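Local coordinates for flavin reductase (Uncultured bacterium, PDB 5CHO), which probably uses a reduced nicotinamide cofactor to reduce flavin, supplying reduced FAD to the partner tryptophan halogenase of a bacterial two-component system, at residues P58-A63 against T122-P127; S65-S70 against L75-V80. All coordinates share one frame; numbering follows the deposited sequence.

Contacts 1 and 2 both lie in the flavin reductase domain, their centres about 20 Å apart on opposite sides of the chain's centre, and both touch the same FAD. Both are buried, but contact 1 lies at the margin, since the rest of 122-127 is largely exposed; it packs that loop segment on strand 59-63 through one phenylalanine, without a hydrogen bond between the segments. Contact 2 is a strand-to-strand pairing in the hairpin 67-71/74-81, rich in backbone hydrogen bonds and buried partly by the second subunit. Contact 1 hydrogen-bonds a phosphate oxygen and a ribityl hydroxyl; contact 2 bonds the pyrimidine end of the flavin. Met61 CE meets Val80 CG1 at 3.7 Å, joining the two.

Contact 1 (P58-A63 against T122-P127). With FAD (flavin-adenine dinucleotide), chain I.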
ATOM      1  N   PRO A  58      -6.238  -7.751 -24.064  1.00 41.04           N
ATOM      2  CA  PRO A  58      -5.240  -7.212 -23.133  1.00 41.79           C
ATOM      3  C   PRO A  58      -5.602  -5.802 -22.684  1.00 38.91           C
ATOM      4  O   PRO A  58      -6.147  -5.006 -23.453  1.00 43.52           O
ATOM      5  CB  PRO A  58      -3.946  -7.210 -23.949  1.00 40.83           C
ATOM      6  CG  PRO A  58      -4.143  -8.231 -24.992  1.00 47.16           C
ATOM      7  CD  PRO A  58      -5.618  -8.303 -25.279  1.00 46.39           C
ATOM      8  N   HIS A  59      -5.285  -5.503 -21.434  1.00 38.50           N
ATOM      9  CA  HIS A  59      -5.660  -4.235 -20.841  1.00 34.83           C
ATOM     10  C   HIS A  59      -4.664  -3.856 -19.758  1.00 36.68           C
ATOM     11  O   HIS A  59      -3.942  -4.709 -19.244  1.00 32.25           O
ATOM     12  CB  HIS A  59      -7.072  -4.327 -20.262  1.00 30.58           C
ATOM     13  CG  HIS A  59      -7.630  -3.016 -19.810  1.00 36.00           C
ATOM     14  ND1 HIS A  59      -7.473  -1.852 -20.534  1.00 33.71           N
ATOM     15  CD2 HIS A  59      -8.321  -2.675 -18.698  1.00 30.46           C
ATOM     16  CE1 HIS A  59      -8.058  -0.857 -19.894  1.00 32.77           C
ATOM     17  NE2 HIS A  59      -8.580  -1.330 -18.773  1.00 28.34           N
ATOM     18  N   ALA A  60      -4.628  -2.575 -19.415  1.00 35.21           N
ATOM     19  CA  ALA A  60      -3.733  -2.085 -18.378  1.00 32.09           C
ATOM     20  C   ALA A  60      -4.355  -0.902 -17.655  1.00 34.15           C
ATOM     21  O   ALA A  60      -5.185  -0.185 -18.220  1.00 33.68           O
ATOM     22  CB  ALA A  60      -2.390  -1.698 -18.970  1.00 26.60           C
ATOM     23  N   MET A  61      -3.954  -0.716 -16.402  1.00 26.71           N
ATOM     24  CA  MET A  61      -4.407   0.405 -15.593  1.00 27.03           C
ATOM     25  C   MET A  61      -3.344   0.740 -14.553  1.00 31.11           C
ATOM     26  O   MET A  61      -2.561  -0.118 -14.140  1.00 27.38           O
ATOM     27  CB  MET A  61      -5.744   0.090 -14.912  1.00 26.40           C
ATOM     28  CG  MET A  61      -5.684  -1.068 -13.924  1.00 33.79           C
ATOM     29  SD  MET A  61      -5.644  -0.594 -12.185  1.00 40.77           S
ATOM     30  CE  MET A  61      -7.335  -0.091 -11.901  1.00 27.86           C
ATOM     31  N   THR A  62      -3.325   2.002 -14.142  1.00 24.07           N
ATOM     32  CA  THR A  62      -2.351   2.475 -13.176  1.00 24.23           C
ATOM     33  C   THR A  62      -2.898   2.283 -11.763  1.00 22.80           C
ATOM     34  O   THR A  62      -4.036   2.644 -11.466  1.00 22.06           O
ATOM     35  CB  THR A  62      -1.997   3.953 -13.419  1.00 22.29           C
ATOM     36  OG1 THR A  62      -1.306   4.086 -14.666  1.00 22.14           O
ATOM     37  CG2 THR A  62      -1.128   4.489 -12.293  1.00 22.29           C
ATOM     38  N   ALA A  63      -2.077   1.700 -10.899  1.00 20.93           N
ATOM     39  CA  ALA A  63      -2.485   1.408  -9.527  1.00 26.74           C
ATOM     40  C   ALA A  63      -1.363   1.697  -8.542  1.00 24.03           C
ATOM     41  O   ALA A  63      -0.209   1.357  -8.796  1.00 30.01           O
ATOM     42  CB  ALA A  63      -2.926  -0.037  -9.406  1.00 22.29           C
ATOM     43  N   THR A 122      -3.650  -3.529 -29.406  1.00 43.51           N
ATOM     44  CA  THR A 122      -2.461  -3.492 -30.248  1.00 42.56           C
ATOM     45  C   THR A 122      -1.303  -2.747 -29.577  1.00 43.17           C
ATOM     46  O   THR A 122      -0.136  -3.009 -29.873  1.00 41.41           O
ATOM     47  CB  THR A 122      -2.771  -2.820 -31.605  1.00 41.50           C
ATOM     48  OG1 THR A 122      -3.968  -3.380 -32.159  1.00 57.34           O
ATOM     49  CG2 THR A 122      -1.614  -3.001 -32.583  1.00 43.90           C
ATOM     50  N   GLN A 123      -1.626  -1.821 -28.678  1.00 38.68           N
ATOM     51  CA  GLN A 123      -0.612  -1.005 -28.010  1.00 40.74           C
ATOM     52  C   GLN A 123       0.344  -1.841 -27.163  1.00 39.27           C
ATOM     53  O   GLN A 123       1.491  -1.455 -26.939  1.00 39.87           O
ATOM     54  CB  GLN A 123      -1.272   0.069 -27.142  1.00 39.41           C
ATOM     55  CG  GLN A 123      -1.977  -0.440 -25.893  1.00 35.55           C
ATOM     56  CD  GLN A 123      -2.785   0.648 -25.211  1.00 36.25           C
ATOM     57  OE1 GLN A 123      -2.240   1.462 -24.466  1.00 34.51           O
ATOM     58  NE2 GLN A 123      -4.086   0.687 -25.487  1.00 29.97           N
ATOM     59  N   PHE A 124      -0.135  -2.991 -26.702  1.00 39.09           N
ATOM     60  CA  PHE A 124       0.653  -3.876 -25.854  1.00 41.75           C
ATOM     61  C   PHE A 124       1.562  -4.773 -26.679  1.00 42.83           C
ATOM     62  O   PHE A 124       2.263  -5.622 -26.132  1.00 40.75           O
ATOM     63  CB  PHE A 124      -0.288  -4.689 -24.967  1.00 38.89           C
ATOM     64  CG  PHE A 124      -1.203  -3.830 -24.149  1.00 38.01           C
ATOM     65  CD1 PHE A 124      -0.678  -2.955 -23.216  1.00 31.45           C
ATOM     66  CD2 PHE A 124      -2.574  -3.850 -24.346  1.00 33.71           C
ATOM     67  CE1 PHE A 124      -1.499  -2.135 -22.469  1.00 32.49           C
ATOM     68  CE2 PHE A 124      -3.407  -3.034 -23.599  1.00 36.65           C
ATOM     69  CZ  PHE A 124      -2.865  -2.171 -22.660  1.00 33.94           C
ATOM     70  N   ASP A 125       1.544  -4.573 -27.996  1.00 43.79           N
ATOM     71  CA  ASP A 125       2.483  -5.231 -28.901  1.00 48.18           C
ATOM     72  C   ASP A 125       3.677  -4.333 -29.228  1.00 47.11           C
ATOM     73  O   ASP A 125       4.632  -4.765 -29.875  1.00 47.29           O
ATOM     74  CB  ASP A 125       1.772  -5.632 -30.195  1.00 48.95           C
ATOM     75  CG  ASP A 125       0.647  -6.617 -29.960  1.00 54.33           C
ATOM     76  OD1 ASP A 125       0.754  -7.426 -29.015  1.00 61.54           O
ATOM     77  OD2 ASP A 125      -0.347  -6.584 -30.718  1.00 58.48           O
ATOM     78  N   ARG A 126       3.624  -3.081 -28.779  1.00 47.21           N
ATOM     79  CA  ARG A 126       4.712  -2.138 -29.022  1.00 47.64           C
ATOM     80  C   ARG A 126       5.948  -2.526 -28.211  1.00 46.11           C
ATOM     81  O   ARG A 126       5.853  -3.338 -27.293  1.00 43.49           O
ATOM     82  CB  ARG A 126       4.243  -0.719 -28.699  1.00 43.09           C
ATOM     83  CG  ARG A 126       3.123  -0.283 -29.611  1.00 45.81           C
ATOM     84  CD  ARG A 126       2.637   1.117 -29.345  1.00 47.05           C
ATOM     85  NE  ARG A 126       1.397   1.339 -30.078  1.00 63.88           N
ATOM     86  CZ  ARG A 126       0.502   2.277 -29.790  1.00 64.26           C
ATOM     87  NH1 ARG A 126       0.698   3.105 -28.770  1.00 58.05           N
ATOM     88  NH2 ARG A 126      -0.597   2.379 -30.525  1.00 59.73           N
ATOM     89  N   PRO A 127       7.112  -1.943 -28.537  1.00 45.05           N
ATOM     90  CA  PRO A 127       8.334  -2.481 -27.922  1.00 51.04           C
ATOM     91  C   PRO A 127       8.561  -2.137 -26.450  1.00 51.58           C
ATOM     92  O   PRO A 127       9.394  -2.788 -25.821  1.00 49.66           O
ATOM     93  CB  PRO A 127       9.448  -1.878 -28.784  1.00 55.78           C
ATOM     94  CG  PRO A 127       8.870  -0.650 -29.378  1.00 50.46           C
ATOM     95  CD  PRO A 127       7.404  -0.904 -29.543  1.00 50.62           C
TER
HETATM   96  PA  FAD I 201     -11.966   2.721 -16.392  1.00 31.01           P
HETATM   97  O1A FAD I 201     -12.834   1.988 -17.375  1.00 34.63           O
HETATM   98  O2A FAD I 201     -11.058   3.654 -17.094  1.00 27.38           O
HETATM   99  O5B FAD I 201     -12.888   3.576 -15.373  1.00 30.03           O
HETATM  100  C5B FAD I 201     -12.236   4.424 -14.419  1.00 33.66           C
HETATM  101  C4B FAD I 201     -13.276   5.407 -13.765  1.00 41.00           C
HETATM  102  O4B FAD I 201     -13.651   6.275 -14.639  1.00 40.43           O
HETATM  103  C3B FAD I 201     -14.526   4.641 -13.347  1.00 42.83           C
HETATM  104  O3B FAD I 201     -14.999   5.094 -12.124  1.00 42.68           O
HETATM  105  C2B FAD I 201     -15.548   4.915 -14.449  1.00 41.54           C
HETATM  106  O2B FAD I 201     -16.945   5.076 -13.851  1.00 50.30           O
HETATM  107  C1B FAD I 201     -15.199   6.030 -14.985  1.00 40.09           C
HETATM  108  N9A FAD I 201     -15.355   5.958 -16.392  1.00 43.22           N
HETATM  109  C8A FAD I 201     -14.394   5.715 -17.316  1.00 41.41           C
HETATM  110  N7A FAD I 201     -14.980   5.731 -18.540  1.00 41.25           N
HETATM  111  C5A FAD I 201     -16.302   5.981 -18.367  1.00 53.77           C
HETATM  112  C6A FAD I 201     -17.356   6.097 -19.262  1.00 58.51           C
HETATM  113  N6A FAD I 201     -17.459   6.016 -20.712  1.00 47.77           N
HETATM  114  N1A FAD I 201     -18.603   6.358 -18.808  1.00 52.62           N
HETATM  115  C2A FAD I 201     -18.835   6.502 -17.465  1.00 54.39           C
HETATM  116  N3A FAD I 201     -17.799   6.380 -16.576  1.00 55.34           N
HETATM  117  C4A FAD I 201     -16.534   6.121 -17.034  1.00 48.90           C
HETATM  118  N1  FAD I 201      -7.595   3.109  -9.639  1.00 27.54           N
HETATM  119  C2  FAD I 201      -7.996   1.937  -8.863  1.00 26.17           C
HETATM  120  O2  FAD I 201      -9.088   1.396  -9.074  1.00 28.34           O
HETATM  121  N3  FAD I 201      -7.113   1.408  -7.829  1.00 29.05           N
HETATM  122  C4  FAD I 201      -5.857   2.040  -7.585  1.00 28.74           C
HETATM  123  O4  FAD I 201      -5.163   1.617  -6.771  1.00 27.36           O
HETATM  124  C4X FAD I 201      -5.458   3.241  -8.386  1.00 27.23           C
HETATM  125  N5  FAD I 201      -4.205   3.892  -8.157  1.00 23.93           N
HETATM  126  C5X FAD I 201      -3.810   5.075  -8.961  1.00 24.35           C
HETATM  127  C6  FAD I 201      -2.559   5.722  -8.734  1.00 24.89           C
HETATM  128  C7  FAD I 201      -2.197   6.844  -9.494  1.00 27.08           C
HETATM  129  C7M FAD I 201      -0.790   7.284  -8.987  1.00 19.88           C
HETATM  130  C8  FAD I 201      -3.072   7.312 -10.476  1.00 24.51           C
HETATM  131  C8M FAD I 201      -2.550   8.566 -11.254  1.00 21.15           C
HETATM  132  C9  FAD I 201      -4.298   6.672 -10.696  1.00 26.81           C
HETATM  133  C9A FAD I 201      -4.676   5.554  -9.938  1.00 23.30           C
HETATM  134  N10 FAD I 201      -5.959   4.899 -10.183  1.00 25.96           N
HETATM  135  C10 FAD I 201      -6.338   3.743  -9.395  1.00 24.24           C
HETATM  136  C1' FAD I 201      -6.904   5.401 -11.224  1.00 23.82           C
HETATM  137  C2' FAD I 201      -6.934   4.439 -12.428  1.00 22.46           C
HETATM  138  O2' FAD I 201      -5.638   4.277 -12.918  1.00 23.40           O
HETATM  139  C3' FAD I 201      -7.826   5.041 -13.488  1.00 22.29           C
HETATM  140  O3' FAD I 201      -9.131   5.115 -13.002  1.00 22.37           O
HETATM  141  C4' FAD I 201      -7.807   4.187 -14.760  1.00 25.43           C
HETATM  142  O4' FAD I 201      -8.390   4.889 -15.781  1.00 28.03           O
HETATM  143  C5' FAD I 201      -8.598   2.883 -14.529  1.00 25.24           C
HETATM  144  O5' FAD I 201      -8.583   2.100 -15.716  1.00 29.13           O
HETATM  145  P   FAD I 201      -9.774   1.035 -15.976  1.00 22.57           P
HETATM  146  O1P FAD I 201      -9.844   0.718 -17.447  1.00 32.30           O
HETATM  147  O2P FAD I 201      -9.526  -0.240 -15.160  1.00 31.44           O
HETATM  148  O3P FAD I 201     -11.124   1.694 -15.519  1.00 25.89           O
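Phe124 pushes the CD2, CE2, CZ and CE1 rim atoms of its ring toward Pro58, His59 and Ala60, and nearly all of the contact passes through that one side chain. CE1 presses on the methyl of Ala60, with Ala60 CB 3.6 Å from Phe124 CE1, while the other flank of the ring reaches Pro58, where CB lies 3.7 Å from Phe124 CD2. Between them Phe124 CE2 approaches Pro58 O at 3.4 Å. A small alanine suits this place because the broad ring comes close to the strand backbone, and the rigid proline offers a compact apolar edge beside it. With CG anti to its own carbonyl carbon (chi1 -56°), the phenylalanine is carried from the 3-10 turn toward the strand. Gln123 CG sits over the centre of one ring face, 3.6 Å above the plane, and Trp129 adds an edge-to-face ring contact.

The packing ends quickly beyond this ring. Thr122, Asp125, Arg126 and Pro127 are exposed and do not touch the strand; Asp125 instead forms a salt bridge with Arg131.

On its other side the strand serves the cofactor. His59, whose side chain leaves the backbone away from the loop, has CG anti to its backbone N (chi1 -171°), and NE2 donates to FAD O1P at 2.7 Å with an N-H...O angle of 154°, the oxygen lying in the plane of the imidazole. Farther along, FAD O2' donates a hydrogen bond to Thr62 O at 2.7 Å, and the bent chain of Met61 places CE 3.6 Å from FAD O2.

The contact thus divides its chemistry: apolar carbon holds the loop on one side of the strand, while an imidazole N-H and a peptide carbonyl grip the FAD pyrophosphate and ribityl chain on the other.

Contact 2 (S65-S70 against L75-V80); sequences SFTSVS and LILVCV. With FAD (flavin-adenine dinucleotide), chain I.
Ser65 and Cys79 meet at the end of the hairpin nearest the flavin, where Cys79 N donates to Ser65 OG at 2.7 Å with an angle of 159°. Ser65 CB lies 3.1 Å from FAD O4 and also rests near the backbone of Cys79. At the tip, OG sits between its own backbone N and carbonyl carbon (chi1 63°), a turn that brings it toward both Cys79 N and FAD O4, with FAD O4 2.7 Å from Ser65 OG. Serine suits the spot because it is small and its hydroxyl can serve strand and cofactor together. The backbone N of Ser65 adds a weak bond to FAD O4, and FAD N3 donates to Cys79 O at 2.6 Å, nearly straight at 165°.

Away from the cofactor, the strands pair antiparallel. Thr67 and Leu77 exchange two backbone bonds, whereas Ser68 and Ile76 form a non-hydrogen-bonded pair. At Leu75 a classic beta bulge follows: Val69 N and Ser70 N both reach Leu75 O, from the same face of its carbonyl plane.

Apolar branches pack around the strands. The ring of Phe66 has CE1 3.7 Å from Ile76 CD1, with Val78 CG1 at the ring edge; branched aliphatics suit this flat neighbour, and Phe44 of the second subunit meets the same ring edge-to-face. At the bulge, Val69 CG2 touches Leu77 CD2 at 3.5 Å, the two side chains crossing at about a right angle. Thr67 OG1 is hydrogen-bonded to Thr67 OG1 of the second subunit.

Hydrophobic pairing and backbone bonds therefore present a polar end, in which Ser65 faces the flavin O4 and Cys79 O accepts a hydrogen bond from N3, consistent with the pyrimidine end being recognised mainly by backbone atoms and one hydroxyl.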
ATOM      1  N   SER A  65      -2.325   1.090  -5.166  1.00 29.82           N
ATOM      2  CA  SER A  65      -2.858   0.339  -4.033  1.00 32.90           C
ATOM      3  C   SER A  65      -2.159  -1.012  -3.887  1.00 30.70           C
ATOM      4  O   SER A  65      -2.564  -1.846  -3.077  1.00 36.18           O
ATOM      5  CB  SER A  65      -4.363   0.122  -4.191  1.00 29.61           C
ATOM      6  OG  SER A  65      -4.642  -0.661  -5.340  1.00 30.26           O
ATOM      7  N   PHE A  66      -1.112  -1.220  -4.681  1.00 29.05           N
ATOM      8  CA  PHE A  66      -0.354  -2.461  -4.639  1.00 29.37           C
ATOM      9  C   PHE A  66       0.327  -2.622  -3.284  1.00 34.02           C
ATOM     10  O   PHE A  66       0.939  -1.686  -2.774  1.00 32.43           O
ATOM     11  CB  PHE A  66       0.679  -2.491  -5.763  1.00 32.00           C
ATOM     12  CG  PHE A  66       1.597  -3.684  -5.713  1.00 31.19           C
ATOM     13  CD1 PHE A  66       1.225  -4.890  -6.275  1.00 28.32           C
ATOM     14  CD2 PHE A  66       2.834  -3.591  -5.103  1.00 35.34           C
ATOM     15  CE1 PHE A  66       2.076  -5.980  -6.230  1.00 33.24           C
ATOM     16  CE2 PHE A  66       3.686  -4.675  -5.053  1.00 31.39           C
ATOM     17  CZ  PHE A  66       3.308  -5.872  -5.615  1.00 33.25           C
ATOM     18  N   THR A  67       0.208  -3.815  -2.708  1.00 33.70           N
ATOM     19  CA  THR A  67       0.717  -4.093  -1.367  1.00 37.49           C
ATOM     20  C   THR A  67       1.161  -5.547  -1.229  1.00 31.52           C
ATOM     21  O   THR A  67       0.423  -6.467  -1.572  1.00 26.97           O
ATOM     22  CB  THR A  67      -0.344  -3.770  -0.292  1.00 37.04           C
ATOM     23  OG1 THR A  67      -0.751  -2.400  -0.421  1.00 44.25           O
ATOM     24  CG2 THR A  67       0.209  -3.995   1.108  1.00 30.26           C
ATOM     25  N   SER A  68       2.375  -5.739  -0.724  1.00 32.41           N
ATOM     26  CA  SER A  68       2.871  -7.076  -0.413  1.00 36.29           C
ATOM     27  C   SER A  68       2.149  -7.612   0.817  1.00 34.86           C
ATOM     28  O   SER A  68       2.070  -6.928   1.837  1.00 41.59           O
ATOM     29  CB  SER A  68       4.378  -7.049  -0.171  1.00 42.23           C
ATOM     30  OG  SER A  68       4.729  -6.028   0.748  1.00 51.73           O
ATOM     31  N   VAL A  69       1.633  -8.837   0.724  1.00 31.88           N
ATOM     32  CA  VAL A  69       0.718  -9.351   1.743  1.00 35.29           C
ATOM     33  C   VAL A  69       1.281 -10.528   2.536  1.00 44.40           C
ATOM     34  O   VAL A  69       1.182 -10.557   3.763  1.00 43.87           O
ATOM     35  CB  VAL A  69      -0.612  -9.806   1.117  1.00 41.45           C
ATOM     36  CG1 VAL A  69      -1.484 -10.464   2.170  1.00 41.30           C
ATOM     37  CG2 VAL A  69      -1.343  -8.629   0.504  1.00 40.35           C
ATOM     38  N   SER A  70       1.869 -11.495   1.838  1.00 40.10           N
ATOM     39  CA  SER A  70       2.272 -12.745   2.465  1.00 40.20           C
ATOM     40  C   SER A  70       3.466 -13.360   1.749  1.00 45.70           C
ATOM     41  O   SER A  70       3.664 -13.139   0.555  1.00 46.80           O
ATOM     42  CB  SER A  70       1.098 -13.728   2.477  1.00 42.93           C
ATOM     43  OG  SER A  70       1.528 -15.042   2.787  1.00 45.92           O
ATOM     44  N   LEU A  75       1.858 -13.885  -1.663  1.00 39.29           N
ATOM     45  CA  LEU A  75       0.649 -13.172  -2.055  1.00 35.95           C
ATOM     46  C   LEU A  75       0.876 -11.664  -2.140  1.00 37.35           C
ATOM     47  O   LEU A  75       1.696 -11.107  -1.409  1.00 35.58           O
ATOM     48  CB  LEU A  75      -0.479 -13.448  -1.061  1.00 38.36           C
ATOM     49  CG  LEU A  75      -1.033 -14.859  -0.840  1.00 40.69           C
ATOM     50  CD1 LEU A  75      -2.152 -14.861   0.179  1.00 37.14           C
ATOM     51  CD2 LEU A  75      -1.494 -15.479  -2.148  1.00 43.88           C
ATOM     52  N   ILE A  76       0.154 -11.014  -3.049  1.00 36.68           N
ATOM     53  CA  ILE A  76       0.076  -9.554  -3.086  1.00 30.91           C
ATOM     54  C   ILE A  76      -1.382  -9.146  -3.240  1.00 33.63           C
ATOM     55  O   ILE A  76      -2.238  -9.995  -3.487  1.00 34.71           O
ATOM     56  CB  ILE A  76       0.921  -8.946  -4.228  1.00 32.67           C
ATOM     57  CG1 ILE A  76       0.450  -9.439  -5.602  1.00 34.49           C
ATOM     58  CG2 ILE A  76       2.388  -9.283  -4.035  1.00 31.57           C
ATOM     59  CD1 ILE A  76      -0.560  -8.532  -6.283  1.00 33.39           C
ATOM     60  N   LEU A  77      -1.676  -7.858  -3.078  1.00 28.45           N
ATOM     61  CA  LEU A  77      -3.019  -7.372  -3.364  1.00 29.78           C
ATOM     62  C   LEU A  77      -3.007  -6.033  -4.084  1.00 32.18           C
ATOM     63  O   LEU A  77      -2.038  -5.279  -4.017  1.00 33.02           O
ATOM     64  CB  LEU A  77      -3.844  -7.272  -2.072  1.00 25.82           C
ATOM     65  CG  LEU A  77      -3.558  -6.234  -0.986  1.00 29.78           C
ATOM     66  CD1 LEU A  77      -3.975  -4.818  -1.390  1.00 25.22           C
ATOM     67  CD2 LEU A  77      -4.281  -6.659   0.281  1.00 26.21           C
ATOM     68  N   VAL A  78      -4.107  -5.762  -4.778  1.00 28.52           N
ATOM     69  CA  VAL A  78      -4.380  -4.458  -5.362  1.00 29.86           C
ATOM     70  C   VAL A  78      -5.849  -4.148  -5.143  1.00 26.71           C
ATOM     71  O   VAL A  78      -6.671  -5.063  -5.094  1.00 31.83           O
ATOM     72  CB  VAL A  78      -4.073  -4.410  -6.874  1.00 28.43           C
ATOM     73  CG1 VAL A  78      -2.581  -4.582  -7.136  1.00 30.73           C
ATOM     74  CG2 VAL A  78      -4.875  -5.477  -7.619  1.00 35.18           C
ATOM     75  N   CYS A  79      -6.180  -2.868  -5.001  1.00 27.58           N
ATOM     76  CA  CYS A  79      -7.572  -2.458  -4.857  1.00 25.78           C
ATOM     77  C   CYS A  79      -8.045  -1.794  -6.139  1.00 32.49           C
ATOM     78  O   CYS A  79      -7.461  -0.809  -6.589  1.00 30.05           O
ATOM     79  CB  CYS A  79      -7.743  -1.511  -3.673  1.00 28.34           C
ATOM     80  SG  CYS A  79      -7.139  -2.188  -2.114  1.00 33.57           S
ATOM     81  N   VAL A  80      -9.107  -2.340  -6.725  1.00 29.84           N
ATOM     82  CA  VAL A  80      -9.628  -1.838  -7.989  1.00 25.96           C
ATOM     83  C   VAL A  80     -11.088  -1.420  -7.865  1.00 29.12           C
ATOM     84  O   VAL A  80     -11.935  -2.174  -7.386  1.00 30.97           O
ATOM     85  CB  VAL A  80      -9.482  -2.890  -9.107  1.00 32.48           C
ATOM     86  CG1 VAL A  80      -9.929  -2.317 -10.447  1.00 29.77           C
ATOM     87  CG2 VAL A  80      -8.044  -3.369  -9.180  1.00 26.86           C
TER
HETATM   88  PA  FAD I 201     -11.966   2.721 -16.392  1.00 31.01           P
HETATM   89  O1A FAD I 201     -12.834   1.988 -17.375  1.00 34.63           O
HETATM   90  O2A FAD I 201     -11.058   3.654 -17.094  1.00 27.38           O
HETATM   91  O5B FAD I 201     -12.888   3.576 -15.373  1.00 30.03           O
HETATM   92  C5B FAD I 201     -12.236   4.424 -14.419  1.00 33.66           C
HETATM   93  C4B FAD I 201     -13.276   5.407 -13.765  1.00 41.00           C
HETATM   94  O4B FAD I 201     -13.651   6.275 -14.639  1.00 40.43           O
HETATM   95  C3B FAD I 201     -14.526   4.641 -13.347  1.00 42.83           C
HETATM   96  O3B FAD I 201     -14.999   5.094 -12.124  1.00 42.68           O
HETATM   97  C2B FAD I 201     -15.548   4.915 -14.449  1.00 41.54           C
HETATM   98  O2B FAD I 201     -16.945   5.076 -13.851  1.00 50.30           O
HETATM   99  C1B FAD I 201     -15.199   6.030 -14.985  1.00 40.09           C
HETATM  100  N9A FAD I 201     -15.355   5.958 -16.392  1.00 43.22           N
HETATM  101  C8A FAD I 201     -14.394   5.715 -17.316  1.00 41.41           C
HETATM  102  N7A FAD I 201     -14.980   5.731 -18.540  1.00 41.25           N
HETATM  103  C5A FAD I 201     -16.302   5.981 -18.367  1.00 53.77           C
HETATM  104  C6A FAD I 201     -17.356   6.097 -19.262  1.00 58.51           C
HETATM  105  N6A FAD I 201     -17.459   6.016 -20.712  1.00 47.77           N
HETATM  106  N1A FAD I 201     -18.603   6.358 -18.808  1.00 52.62           N
HETATM  107  C2A FAD I 201     -18.835   6.502 -17.465  1.00 54.39           C
HETATM  108  N3A FAD I 201     -17.799   6.380 -16.576  1.00 55.34           N
HETATM  109  C4A FAD I 201     -16.534   6.121 -17.034  1.00 48.90           C
HETATM  110  N1  FAD I 201      -7.595   3.109  -9.639  1.00 27.54           N
HETATM  111  C2  FAD I 201      -7.996   1.937  -8.863  1.00 26.17           C
HETATM  112  O2  FAD I 201      -9.088   1.396  -9.074  1.00 28.34           O
HETATM  113  N3  FAD I 201      -7.113   1.408  -7.829  1.00 29.05           N
HETATM  114  C4  FAD I 201      -5.857   2.040  -7.585  1.00 28.74           C
HETATM  115  O4  FAD I 201      -5.163   1.617  -6.771  1.00 27.36           O
HETATM  116  C4X FAD I 201      -5.458   3.241  -8.386  1.00 27.23           C
HETATM  117  N5  FAD I 201      -4.205   3.892  -8.157  1.00 23.93           N
HETATM  118  C5X FAD I 201      -3.810   5.075  -8.961  1.00 24.35           C
HETATM  119  C6  FAD I 201      -2.559   5.722  -8.734  1.00 24.89           C
HETATM  120  C7  FAD I 201      -2.197   6.844  -9.494  1.00 27.08           C
HETATM  121  C7M FAD I 201      -0.790   7.284  -8.987  1.00 19.88           C
HETATM  122  C8  FAD I 201      -3.072   7.312 -10.476  1.00 24.51           C
HETATM  123  C8M FAD I 201      -2.550   8.566 -11.254  1.00 21.15           C
HETATM  124  C9  FAD I 201      -4.298   6.672 -10.696  1.00 26.81           C
HETATM  125  C9A FAD I 201      -4.676   5.554  -9.938  1.00 23.30           C
HETATM  126  N10 FAD I 201      -5.959   4.899 -10.183  1.00 25.96           N
HETATM  127  C10 FAD I 201      -6.338   3.743  -9.395  1.00 24.24           C
HETATM  128  C1' FAD I 201      -6.904   5.401 -11.224  1.00 23.82           C
HETATM  129  C2' FAD I 201      -6.934   4.439 -12.428  1.00 22.46           C
HETATM  130  O2' FAD I 201      -5.638   4.277 -12.918  1.00 23.40           O
HETATM  131  C3' FAD I 201      -7.826   5.041 -13.488  1.00 22.29           C
HETATM  132  O3' FAD I 201      -9.131   5.115 -13.002  1.00 22.37           O
HETATM  133  C4' FAD I 201      -7.807   4.187 -14.760  1.00 25.43           C
HETATM  134  O4' FAD I 201      -8.390   4.889 -15.781  1.00 28.03           O
HETATM  135  C5' FAD I 201      -8.598   2.883 -14.529  1.00 25.24           C
HETATM  136  O5' FAD I 201      -8.583   2.100 -15.716  1.00 29.13           O
HETATM  137  P   FAD I 201      -9.774   1.035 -15.976  1.00 22.57           P
HETATM  138  O1P FAD I 201      -9.844   0.718 -17.447  1.00 32.30           O
HETATM  139  O2P FAD I 201      -9.526  -0.240 -15.160  1.00 31.44           O
HETATM  140  O3P FAD I 201     -11.124   1.694 -15.519  1.00 25.89           O